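PDB 3QAV: Rho-class glutathione S-transferase from Laternula elliptica, which probably catalyses the conjugation of glutathione to electrophilic substrates. Local coordinates for residues S25-Y30 and K48-D53; V41-Q46 and R219-K224; Y119-E124 and G163-Y168. One frame throughout, in Å; residues are numbered along the deposited sequence.

Interactions 1 and 2 are neighbours, their centres 12 Å apart, while interaction 3 lies on the opposite side of the chain's centre from interaction 1, about 29 Å away centre to centre. Interaction 1 pairs strand 28-31 with the chain entering strand 53-56; helix 36-47, which runs between these strands, supplies one side of interaction 2. The first two contacts therefore alternate along the chain, and Tyr52 OH meets Gln46 NE2 where they touch. Interaction 3 is nested in the chain between the two segments of interaction 2. In turn the three build the thioredoxin-like N-terminal domain, join it to helix 220-224 late in the chain, and pack helices 112-124 and 148-172 of the helical domain beside the second subunit.

Interaction 1. Residues S25-Y30 and K48-D53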
loop_
_atom_site.group_PDB
_atom_site.type_symbol
_atom_site.label_atom_id
_atom_site.label_comp_id
_atom_site.label_asym_id
_atom_site.label_seq_id
_atom_site.Cartn_x
_atom_site.Cartn_y
_atom_site.Cartn_z
ATOM N N SER A 25 -23.377 -11.812 -9.088
ATOM C CA SER A 25 -24.135 -11.696 -10.369
ATOM C C SER A 25 -23.724 -10.438 -11.133
ATOM O O SER A 25 -23.337 -10.507 -12.301
ATOM C CB SER A 25 -25.643 -11.671 -10.087
ATOM O OG SER A 25 -25.963 -10.717 -9.086
ATOM N N LYS A 26 -23.800 -9.292 -10.463
ATOM C CA LYS A 26 -23.434 -8.025 -11.083
ATOM C C LYS A 26 -22.765 -7.127 -10.048
ATOM O O LYS A 26 -23.395 -6.698 -9.079
ATOM C CB LYS A 26 -24.683 -7.344 -11.642
ATOM C CG LYS A 26 -24.414 -6.145 -12.540
ATOM C CD LYS A 26 -25.722 -5.609 -13.098
ATOM C CE LYS A 26 -25.512 -4.477 -14.094
ATOM N NZ LYS A 26 -26.817 -3.990 -14.637
ATOM N N PRO A 27 -21.473 -6.835 -10.239
ATOM C CA PRO A 27 -20.741 -5.982 -9.300
ATOM C C PRO A 27 -21.467 -4.669 -9.051
ATOM O O PRO A 27 -22.149 -4.150 -9.932
ATOM C CB PRO A 27 -19.404 -5.767 -10.001
ATOM C CG PRO A 27 -19.217 -7.038 -10.753
ATOM C CD PRO A 27 -20.594 -7.288 -11.331
ATOM N N PHE A 28 -21.326 -4.151 -7.837
ATOM C CA PHE A 28 -21.929 -2.879 -7.463
ATOM C C PHE A 28 -20.847 -2.102 -6.732
ATOM O O PHE A 28 -20.219 -2.623 -5.807
ATOM C CB PHE A 28 -23.132 -3.088 -6.542
ATOM C CG PHE A 28 -23.887 -1.824 -6.245
ATOM C CD1 PHE A 28 -23.347 -0.857 -5.400
ATOM C CD2 PHE A 28 -25.124 -1.580 -6.841
ATOM C CE1 PHE A 28 -24.030 0.342 -5.152
ATOM C CE2 PHE A 28 -25.815 -0.386 -6.602
ATOM C CZ PHE A 28 -25.265 0.578 -5.755
ATOM N N VAL A 29 -20.622 -0.859 -7.141
ATOM C CA VAL A 29 -19.582 -0.065 -6.509
ATOM C C VAL A 29 -20.009 1.311 -6.015
ATOM O O VAL A 29 -20.564 2.114 -6.772
ATOM C CB VAL A 29 -18.382 0.098 -7.464
ATOM C CG1 VAL A 29 -18.863 0.558 -8.822
ATOM C CG2 VAL A 29 -17.389 1.093 -6.894
ATOM N N TYR A 30 -19.763 1.559 -4.728
ATOM C CA TYR A 30 -20.051 2.850 -4.113
ATOM C C TYR A 30 -18.736 3.600 -4.248
ATOM O O TYR A 30 -17.688 3.086 -3.846
ATOM C CB TYR A 30 -20.371 2.712 -2.620
ATOM C CG TYR A 30 -21.634 1.951 -2.284
ATOM C CD1 TYR A 30 -21.639 0.559 -2.240
ATOM C CD2 TYR A 30 -22.821 2.630 -1.989
ATOM C CE1 TYR A 30 -22.799 -0.146 -1.906
ATOM C CE2 TYR A 30 -23.986 1.936 -1.654
ATOM C CZ TYR A 30 -23.966 0.549 -1.613
ATOM O OH TYR A 30 -25.099 -0.145 -1.267
ATOM N N LYS A 48 -11.824 -4.034 -18.458
ATOM C CA LYS A 48 -12.209 -5.433 -18.619
ATOM C C LYS A 48 -13.624 -5.567 -19.170
ATOM O O LYS A 48 -14.119 -6.674 -19.361
ATOM C CB LYS A 48 -12.084 -6.164 -17.277
ATOM C CG LYS A 48 -10.707 -6.006 -16.645
ATOM C CD LYS A 48 -10.617 -6.655 -15.277
ATOM C CE LYS A 48 -10.575 -8.166 -15.363
ATOM N NZ LYS A 48 -9.362 -8.698 -16.044
ATOM N N LYS A 49 -14.265 -4.427 -19.419
ATOM C CA LYS A 49 -15.622 -4.376 -19.968
ATOM C C LYS A 49 -16.695 -5.036 -19.101
ATOM O O LYS A 49 -17.726 -5.467 -19.614
ATOM C CB LYS A 49 -15.659 -5.017 -21.360
ATOM C CG LYS A 49 -14.634 -4.484 -22.353
ATOM C CD LYS A 49 -14.939 -4.990 -23.758
ATOM C CE LYS A 49 -13.884 -4.575 -24.769
ATOM N NZ LYS A 49 -12.595 -5.308 -24.587
ATOM N N ILE A 50 -16.465 -5.117 -17.794
ATOM C CA ILE A 50 -17.445 -5.729 -16.896
ATOM C C ILE A 50 -18.621 -4.790 -16.633
ATOM O O ILE A 50 -18.429 -3.626 -16.280
ATOM C CB ILE A 50 -16.798 -6.111 -15.542
ATOM C CG1 ILE A 50 -15.690 -7.140 -15.774
ATOM C CG2 ILE A 50 -17.850 -6.653 -14.589
ATOM C CD1 ILE A 50 -14.828 -7.394 -14.563
ATOM N N ASP A 51 -19.837 -5.294 -16.808
ATOM C CA ASP A 51 -21.024 -4.485 -16.570
ATOM C C ASP A 51 -21.227 -4.400 -15.058
ATOM O O ASP A 51 -21.173 -5.420 -14.367
ATOM C CB ASP A 51 -22.252 -5.132 -17.219
ATOM C CG ASP A 51 -23.415 -4.160 -17.372
ATOM O OD1 ASP A 51 -24.574 -4.626 -17.441
ATOM O OD2 ASP A 51 -23.172 -2.933 -17.436
ATOM N N TYR A 52 -21.464 -3.194 -14.546
ATOM C CA TYR A 52 -21.657 -3.013 -13.108
ATOM C C TYR A 52 -22.644 -1.909 -12.757
ATOM O O TYR A 52 -22.883 -1.001 -13.552
ATOM C CB TYR A 52 -20.321 -2.689 -12.428
ATOM C CG TYR A 52 -19.701 -1.382 -12.886
ATOM C CD1 TYR A 52 -18.863 -1.335 -13.996
ATOM C CD2 TYR A 52 -19.976 -0.187 -12.223
ATOM C CE1 TYR A 52 -18.313 -0.138 -14.430
ATOM C CE2 TYR A 52 -19.435 1.019 -12.654
ATOM C CZ TYR A 52 -18.603 1.036 -13.757
ATOM O OH TYR A 52 -18.051 2.226 -14.183
ATOM N N ASP A 53 -23.215 -2.005 -11.558
ATOM C CA ASP A 53 -24.135 -1.000 -11.046
ATOM C C ASP A 53 -23.263 -0.099 -10.189
ATOM O O ASP A 53 -22.163 -0.491 -9.794
ATOM C CB ASP A 53 -25.216 -1.630 -10.166
ATOM C CG ASP A 53 -26.147 -2.537 -10.941
ATOM O OD1 ASP A 53 -26.602 -2.130 -12.033
ATOM O OD2 ASP A 53 -26.434 -3.650 -10.454
HETATM O O HOH W 1 -25.352 -5.106 -8.658
#
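Val29 and Tyr52 meet at the apolar centre, where Val29 CG1 approaches Tyr52 CD2 to 3.7 Å, obliquely to the ring. A chi1 of 50° sets Val29 CG1 between its own backbone N and carbonyl carbon, on the side of Tyr52. Beside this pair, the CB atoms of Pro27 and Tyr52 lie 4.0 Å apart, and the proline's CG rests against Ile50 CG2. Phe28 packs differently: Asp53 CB comes to 3.3 Å from Phe28 CD2, above the rim of the ring, with Asp53 C over the same face and the two side chains crossing at about a right angle.

Backbone bonds flank this centre. Asp53 N donates to Pro27 O at 2.9 Å, nearly straight at 165°, and Val29 N donates to Asp53 O at 3.1 Å. Asp53 is thus gripped by the residues on both sides of Phe28, the pattern of a parallel bridge between Phe28 and Asp53. At the polar edge, Lys26 extends fully beyond CG and passes across the Asp53 carboxylate. Its NZ forms a salt bridge with Asp53 OD1 at 3.2 Å, weak as a hydrogen bond, and a second, long salt bridge with Asp51 OD1. The other oxygen, Asp53 OD2, accepts from a water that also donates to Lys26 O, tying the carboxylate back to the opposite backbone.

The bridge opens the parallel pairing of strands 28-31 and 53-56, joined through helix 36-47 as the beta-alpha-beta unit of a thioredoxin-like domain. Pro27 also packs on Phe81 of strand 80-83, and Tyr52 lies against Leu42 and Leu45 of helix 36-47.

Interaction 2. Residues V41-Q46 and R219-K224; sequences VLLVLQ and RPTIVK
Gln46 lays its CB against the methyl of Thr221, with Gln46 CB and Thr221 CG2 3.9 Å apart at the place where the two backbones come nearest. Thr221 chi1 of 57° directs OG1 away from this apolar touch, and that hydroxyl is hydrogen-bonded to Glu47, the next residue of the first helix. Beyond CB the glutamine chain bends at chi2 (-73°), which carries OE1 to 3.3 Å from Lys224 CD; the oxygen meets the aliphatic part of the lysine, the two side chains crossing at about a right angle. The amide's NE2 turns to another partner, the hydroxyl of Tyr52.

One turn earlier, Leu43 reaches over with CD2, which sits 3.8 Å from Thr221 O and 4.0 Å from Ile222 CD1. Leu43 also packs on Pro190, and Ile222 on Phe189, so helix 183-197 backs this apolar end.

The short helical segments approach to 9.5 Å between axes at 136°, an oblique crossing, well short of antiparallel. Helix 36-47 belongs to the thioredoxin-like domain and helix 220-224 follows the bulk of the helical domain, making this a piece of the interdomain interface of the cytosolic glutathione transferase fold.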
loop_
_atom_site.group_PDB
_atom_site.type_symbol
_atom_site.label_atom_id
_atom_site.label_comp_id
_atom_site.label_asym_id
_atom_site.label_seq_id
_atom_site.Cartn_x
_atom_site.Cartn_y
_atom_site.Cartn_z
ATOM N N VAL A 41 -10.654 1.347 -9.311
ATOM C CA VAL A 41 -11.711 0.362 -9.472
ATOM C C VAL A 41 -12.530 0.555 -10.754
ATOM O O VAL A 41 -12.800 -0.409 -11.469
ATOM C CB VAL A 41 -12.658 0.366 -8.241
ATOM C CG1 VAL A 41 -13.805 -0.613 -8.460
ATOM C CG2 VAL A 41 -11.867 -0.062 -6.990
ATOM N N LEU A 42 -12.915 1.795 -11.051
ATOM C CA LEU A 42 -13.706 2.064 -12.248
ATOM C C LEU A 42 -12.922 1.727 -13.514
ATOM O O LEU A 42 -13.489 1.221 -14.487
ATOM C CB LEU A 42 -14.140 3.530 -12.282
ATOM C CG LEU A 42 -15.007 4.017 -11.106
ATOM C CD1 LEU A 42 -15.350 5.493 -11.302
ATOM C CD2 LEU A 42 -16.279 3.178 -11.013
ATOM N N LEU A 43 -11.622 2.013 -13.498
ATOM C CA LEU A 43 -10.770 1.741 -14.648
ATOM C C LEU A 43 -10.664 0.249 -14.917
ATOM O O LEU A 43 -10.730 -0.184 -16.061
ATOM C CB LEU A 43 -9.371 2.330 -14.435
ATOM C CG LEU A 43 -9.230 3.832 -14.685
ATOM C CD1 LEU A 43 -7.779 4.242 -14.512
ATOM C CD2 LEU A 43 -9.693 4.156 -16.102
ATOM N N VAL A 44 -10.481 -0.539 -13.866
ATOM C CA VAL A 44 -10.391 -1.989 -14.034
ATOM C C VAL A 44 -11.693 -2.526 -14.629
ATOM O O VAL A 44 -11.671 -3.320 -15.561
ATOM C CB VAL A 44 -10.139 -2.702 -12.689
ATOM C CG1 VAL A 44 -10.272 -4.215 -12.865
ATOM C CG2 VAL A 44 -8.764 -2.355 -12.173
ATOM N N LEU A 45 -12.826 -2.094 -14.080
ATOM C CA LEU A 45 -14.126 -2.537 -14.571
ATOM C C LEU A 45 -14.334 -2.161 -16.041
ATOM O O LEU A 45 -14.764 -2.986 -16.841
ATOM C CB LEU A 45 -15.252 -1.926 -13.726
ATOM C CG LEU A 45 -15.436 -2.450 -12.296
ATOM C CD1 LEU A 45 -16.346 -1.491 -11.519
ATOM C CD2 LEU A 45 -16.021 -3.861 -12.329
ATOM N N GLN A 46 -14.027 -0.911 -16.383
ATOM C CA GLN A 46 -14.180 -0.423 -17.748
ATOM C C GLN A 46 -13.232 -1.144 -18.705
ATOM O O GLN A 46 -13.650 -1.619 -19.759
ATOM C CB GLN A 46 -13.902 1.080 -17.806
ATOM C CG GLN A 46 -14.939 1.973 -17.124
ATOM C CD GLN A 46 -16.240 2.085 -17.901
ATOM O OE1 GLN A 46 -16.236 2.191 -19.126
ATOM N NE2 GLN A 46 -17.359 2.084 -17.186
ATOM N N ARG A 219 -7.523 7.891 -23.942
ATOM C CA ARG A 219 -8.010 6.521 -23.867
ATOM C C ARG A 219 -9.482 6.564 -23.438
ATOM O O ARG A 219 -9.817 7.100 -22.384
ATOM C CB ARG A 219 -7.162 5.748 -22.854
ATOM C CG ARG A 219 -7.240 4.240 -22.960
ATOM C CD ARG A 219 -6.318 3.590 -21.921
ATOM N NE ARG A 219 -6.499 2.144 -21.884
ATOM C CZ ARG A 219 -5.939 1.296 -22.738
ATOM N NH1 ARG A 219 -6.179 -0.004 -22.625
ATOM N NH2 ARG A 219 -5.125 1.746 -23.687
ATOM N N PRO A 220 -10.384 5.994 -24.256
ATOM C CA PRO A 220 -11.821 5.988 -23.952
ATOM C C PRO A 220 -12.256 5.633 -22.528
ATOM O O PRO A 220 -13.153 6.282 -21.981
ATOM C CB PRO A 220 -12.399 5.042 -25.010
ATOM C CG PRO A 220 -11.234 4.180 -25.398
ATOM C CD PRO A 220 -10.095 5.150 -25.429
ATOM N N THR A 221 -11.632 4.622 -21.923
ATOM C CA THR A 221 -11.991 4.223 -20.564
ATOM C C THR A 221 -11.658 5.302 -19.537
ATOM O O THR A 221 -12.347 5.432 -18.522
ATOM C CB THR A 221 -11.276 2.919 -20.144
ATOM O OG1 THR A 221 -9.857 3.090 -20.265
ATOM C CG2 THR A 221 -11.725 1.753 -21.015
ATOM N N ILE A 222 -10.592 6.059 -19.787
ATOM C CA ILE A 222 -10.194 7.128 -18.879
ATOM C C ILE A 222 -11.169 8.288 -19.067
ATOM O O ILE A 222 -11.604 8.902 -18.096
ATOM C CB ILE A 222 -8.736 7.638 -19.149
ATOM C CG1 ILE A 222 -7.697 6.694 -18.522
ATOM C CG2 ILE A 222 -8.533 9.012 -18.516
ATOM C CD1 ILE A 222 -7.556 5.370 -19.215
ATOM N N VAL A 223 -11.507 8.584 -20.320
ATOM C CA VAL A 223 -12.448 9.661 -20.611
ATOM C C VAL A 223 -13.747 9.405 -19.857
ATOM O O VAL A 223 -14.327 10.319 -19.272
ATOM C CB VAL A 223 -12.769 9.744 -22.122
ATOM C CG1 VAL A 223 -13.834 10.809 -22.372
ATOM C CG2 VAL A 223 -11.511 10.070 -22.898
ATOM N N LYS A 224 -14.188 8.148 -19.877
ATOM C CA LYS A 224 -15.416 7.734 -19.209
ATOM C C LYS A 224 -15.351 7.813 -17.683
ATOM O O LYS A 224 -16.377 7.929 -17.015
ATOM C CB LYS A 224 -15.768 6.295 -19.595
ATOM C CG LYS A 224 -16.060 6.074 -21.064
ATOM C CD LYS A 224 -16.548 4.643 -21.311
ATOM C CE LYS A 224 -17.169 4.485 -22.695
ATOM N NZ LYS A 224 -16.214 4.840 -23.780
#

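Interaction 3. Residues Y119-E124 and G163-Y168; sequences YQRMFE and GHWENY
Glu124 OE2 is held from two sides of the dimer interface: Tyr168 OH donates to it across the helices in a very short bond of 2.5 Å, and Arg75 of the second subunit forms a salt bridge with it. The carboxylate stands near the edge of the Tyr168 ring, turned 79° from its plane. The other oxygen, Glu124 OE1, is gripped by two nitrogens of Arg121, three residues earlier on the same helix. Arg121 NH1 reaches Glu124 OE1 at 2.7 Å with an angle of 164°, using the syn lone pair, while NE meets this oxygen from above the carboxylate plane at 3.3 Å. Both bonds lie in the guanidinium plane, holding the group side-on.

Bends at chi2 and chi3 bring the guanidinium flat over Tyr168, with Arg121 CZ 3.5 Å from the ring centroid and the planes 14° apart, a stacked cation-pi contact. The opposite face of that ring is met by His164 O. Helices 112-124 and 148-172 run nearly antiparallel here, in the all-helical domain of the glutathione transferase fold; their local axes are 12.7 Å apart, so long side chains span the gap. An alanine in place of Arg121 is likely to leave Glu124 OE1 without its charged mate and one face of Tyr168 without its cation.

Trp165 lies edge-on to the backbone of helix 112-124, its CH2 3.6 Å from Arg121 O and its CZ2 3.8 Å from Glu124 CG. The indole NE1 bonds to Glu161, and the ring stacks with Phe188 of helix 183-197.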
loop_
_atom_site.group_PDB
_atom_site.type_symbol
_atom_site.label_atom_id
_atom_site.label_comp_id
_atom_site.label_asym_id
_atom_site.label_seq_id
_atom_site.Cartn_x
_atom_site.Cartn_y
_atom_site.Cartn_z
ATOM N N TYR A 119 3.644 -5.767 -10.924
ATOM C CA TYR A 119 3.400 -5.689 -9.482
ATOM C C TYR A 119 4.346 -4.638 -8.882
ATOM O O TYR A 119 3.936 -3.814 -8.075
ATOM C CB TYR A 119 3.667 -7.048 -8.816
ATOM C CG TYR A 119 2.570 -8.094 -8.983
ATOM C CD1 TYR A 119 2.879 -9.394 -9.392
ATOM C CD2 TYR A 119 1.238 -7.804 -8.668
ATOM C CE1 TYR A 119 1.892 -10.383 -9.482
ATOM C CE2 TYR A 119 0.237 -8.790 -8.748
ATOM C CZ TYR A 119 0.573 -10.073 -9.155
ATOM O OH TYR A 119 -0.401 -11.045 -9.228
ATOM N N GLN A 120 5.614 -4.662 -9.278
ATOM C CA GLN A 120 6.564 -3.679 -8.755
ATOM C C GLN A 120 6.055 -2.250 -8.974
ATOM O O GLN A 120 5.982 -1.458 -8.028
ATOM C CB GLN A 120 7.941 -3.842 -9.417
ATOM C CG GLN A 120 8.890 -2.656 -9.199
ATOM C CD GLN A 120 9.375 -2.501 -7.756
ATOM O OE1 GLN A 120 9.781 -1.408 -7.335
ATOM N NE2 GLN A 120 9.357 -3.593 -7.003
ATOM N N ARG A 121 5.702 -1.921 -10.212
ATOM C CA ARG A 121 5.216 -0.573 -10.518
ATOM C C ARG A 121 3.928 -0.228 -9.755
ATOM O O ARG A 121 3.809 0.861 -9.208
ATOM C CB ARG A 121 5.006 -0.424 -12.027
ATOM C CG ARG A 121 6.303 -0.517 -12.846
ATOM C CD ARG A 121 7.155 0.751 -12.727
ATOM N NE ARG A 121 8.145 0.711 -11.655
ATOM C CZ ARG A 121 9.416 0.342 -11.805
ATOM N NH1 ARG A 121 10.237 0.345 -10.756
ATOM N NH2 ARG A 121 9.874 -0.025 -12.998
ATOM N N MET A 122 2.977 -1.158 -9.714
ATOM C CA MET A 122 1.718 -0.947 -8.998
ATOM C C MET A 122 1.917 -0.432 -7.571
ATOM O O MET A 122 1.461 0.657 -7.213
ATOM C CB MET A 122 0.927 -2.257 -8.901
ATOM C CG MET A 122 0.242 -2.708 -10.162
ATOM S SD MET A 122 -0.286 -4.428 -9.989
ATOM C CE MET A 122 -1.353 -4.323 -8.557
ATOM N N PHE A 123 2.593 -1.239 -6.760
ATOM C CA PHE A 123 2.828 -0.917 -5.357
ATOM C C PHE A 123 3.807 0.223 -5.105
ATOM O O PHE A 123 3.743 0.879 -4.071
ATOM C CB PHE A 123 3.236 -2.204 -4.626
ATOM C CG PHE A 123 2.196 -3.304 -4.754
ATOM C CD1 PHE A 123 2.475 -4.481 -5.441
ATOM C CD2 PHE A 123 0.910 -3.117 -4.251
ATOM C CE1 PHE A 123 1.488 -5.453 -5.632
ATOM C CE2 PHE A 123 -0.082 -4.078 -4.437
ATOM C CZ PHE A 123 0.205 -5.250 -5.131
ATOM N N GLU A 124 4.697 0.479 -6.055
ATOM C CA GLU A 124 5.641 1.578 -5.898
ATOM C C GLU A 124 4.909 2.924 -6.027
ATOM O O GLU A 124 5.385 3.950 -5.524
ATOM C CB GLU A 124 6.748 1.479 -6.951
ATOM C CG GLU A 124 7.856 2.519 -6.800
ATOM C CD GLU A 124 8.941 2.356 -7.848
ATOM O OE1 GLU A 124 8.953 1.310 -8.528
ATOM O OE2 GLU A 124 9.789 3.264 -7.983
ATOM N N GLY A 163 11.058 11.919 -10.889
ATOM C CA GLY A 163 12.173 11.536 -11.740
ATOM C C GLY A 163 12.165 10.046 -12.028
ATOM O O GLY A 163 12.419 9.619 -13.153
ATOM N N HIS A 164 11.853 9.253 -11.009
ATOM C CA HIS A 164 11.805 7.804 -11.155
ATOM C C HIS A 164 10.835 7.400 -12.248
ATOM O O HIS A 164 11.183 6.646 -13.156
ATOM C CB HIS A 164 11.386 7.158 -9.839
ATOM C CG HIS A 164 12.415 7.264 -8.759
ATOM N ND1 HIS A 164 12.122 7.734 -7.496
ATOM C CD2 HIS A 164 13.726 6.925 -8.739
ATOM C CE1 HIS A 164 13.207 7.678 -6.744
ATOM N NE2 HIS A 164 14.194 7.191 -7.474
ATOM N N TRP A 165 9.614 7.919 -12.165
ATOM C CA TRP A 165 8.586 7.596 -13.141
ATOM C C TRP A 165 8.925 8.141 -14.524
ATOM O O TRP A 165 8.619 7.511 -15.539
ATOM C CB TRP A 165 7.229 8.115 -12.650
ATOM C CG TRP A 165 6.911 7.605 -11.272
ATOM C CD1 TRP A 165 7.122 8.252 -10.093
ATOM C CD2 TRP A 165 6.432 6.296 -10.930
ATOM N NE1 TRP A 165 6.810 7.430 -9.036
ATOM C CE2 TRP A 165 6.382 6.224 -9.523
ATOM C CE3 TRP A 165 6.040 5.177 -11.678
ATOM C CZ2 TRP A 165 5.958 5.077 -8.846
ATOM C CZ3 TRP A 165 5.616 4.035 -11.006
ATOM C CH2 TRP A 165 5.580 3.995 -9.602
ATOM N N GLU A 166 9.568 9.305 -14.565
ATOM C CA GLU A 166 9.985 9.897 -15.836
ATOM C C GLU A 166 10.898 8.870 -16.510
ATOM O O GLU A 166 10.732 8.544 -17.690
ATOM C CB GLU A 166 10.760 11.195 -15.580
ATOM C CG GLU A 166 11.293 11.911 -16.824
ATOM C CD GLU A 166 10.194 12.501 -17.698
ATOM O OE1 GLU A 166 9.125 12.852 -17.158
ATOM O OE2 GLU A 166 10.410 12.636 -18.920
ATOM N N ASN A 167 11.853 8.355 -15.741
ATOM C CA ASN A 167 12.794 7.354 -16.231
ATOM C C ASN A 167 12.090 6.092 -16.702
ATOM O O ASN A 167 12.363 5.593 -17.792
ATOM C CB ASN A 167 13.792 6.975 -15.136
ATOM C CG ASN A 167 14.881 8.009 -14.955
ATOM O OD1 ASN A 167 15.690 7.917 -14.029
ATOM N ND2 ASN A 167 14.914 8.998 -15.841
ATOM N N TYR A 168 11.194 5.572 -15.868
ATOM C CA TYR A 168 10.457 4.354 -16.210
ATOM C C TYR A 168 9.771 4.520 -17.566
ATOM O O TYR A 168 9.926 3.685 -18.460
ATOM C CB TYR A 168 9.399 4.051 -15.136
ATOM C CG TYR A 168 9.938 3.836 -13.736
ATOM C CD1 TYR A 168 9.156 4.130 -12.622
ATOM C CD2 TYR A 168 11.220 3.323 -13.522
ATOM C CE1 TYR A 168 9.629 3.922 -11.334
ATOM C CE2 TYR A 168 11.705 3.109 -12.232
ATOM C CZ TYR A 168 10.906 3.410 -11.146
ATOM O OH TYR A 168 11.374 3.202 -9.871
HETATM O O HOH W 2 12.585 0.795 -9.291
#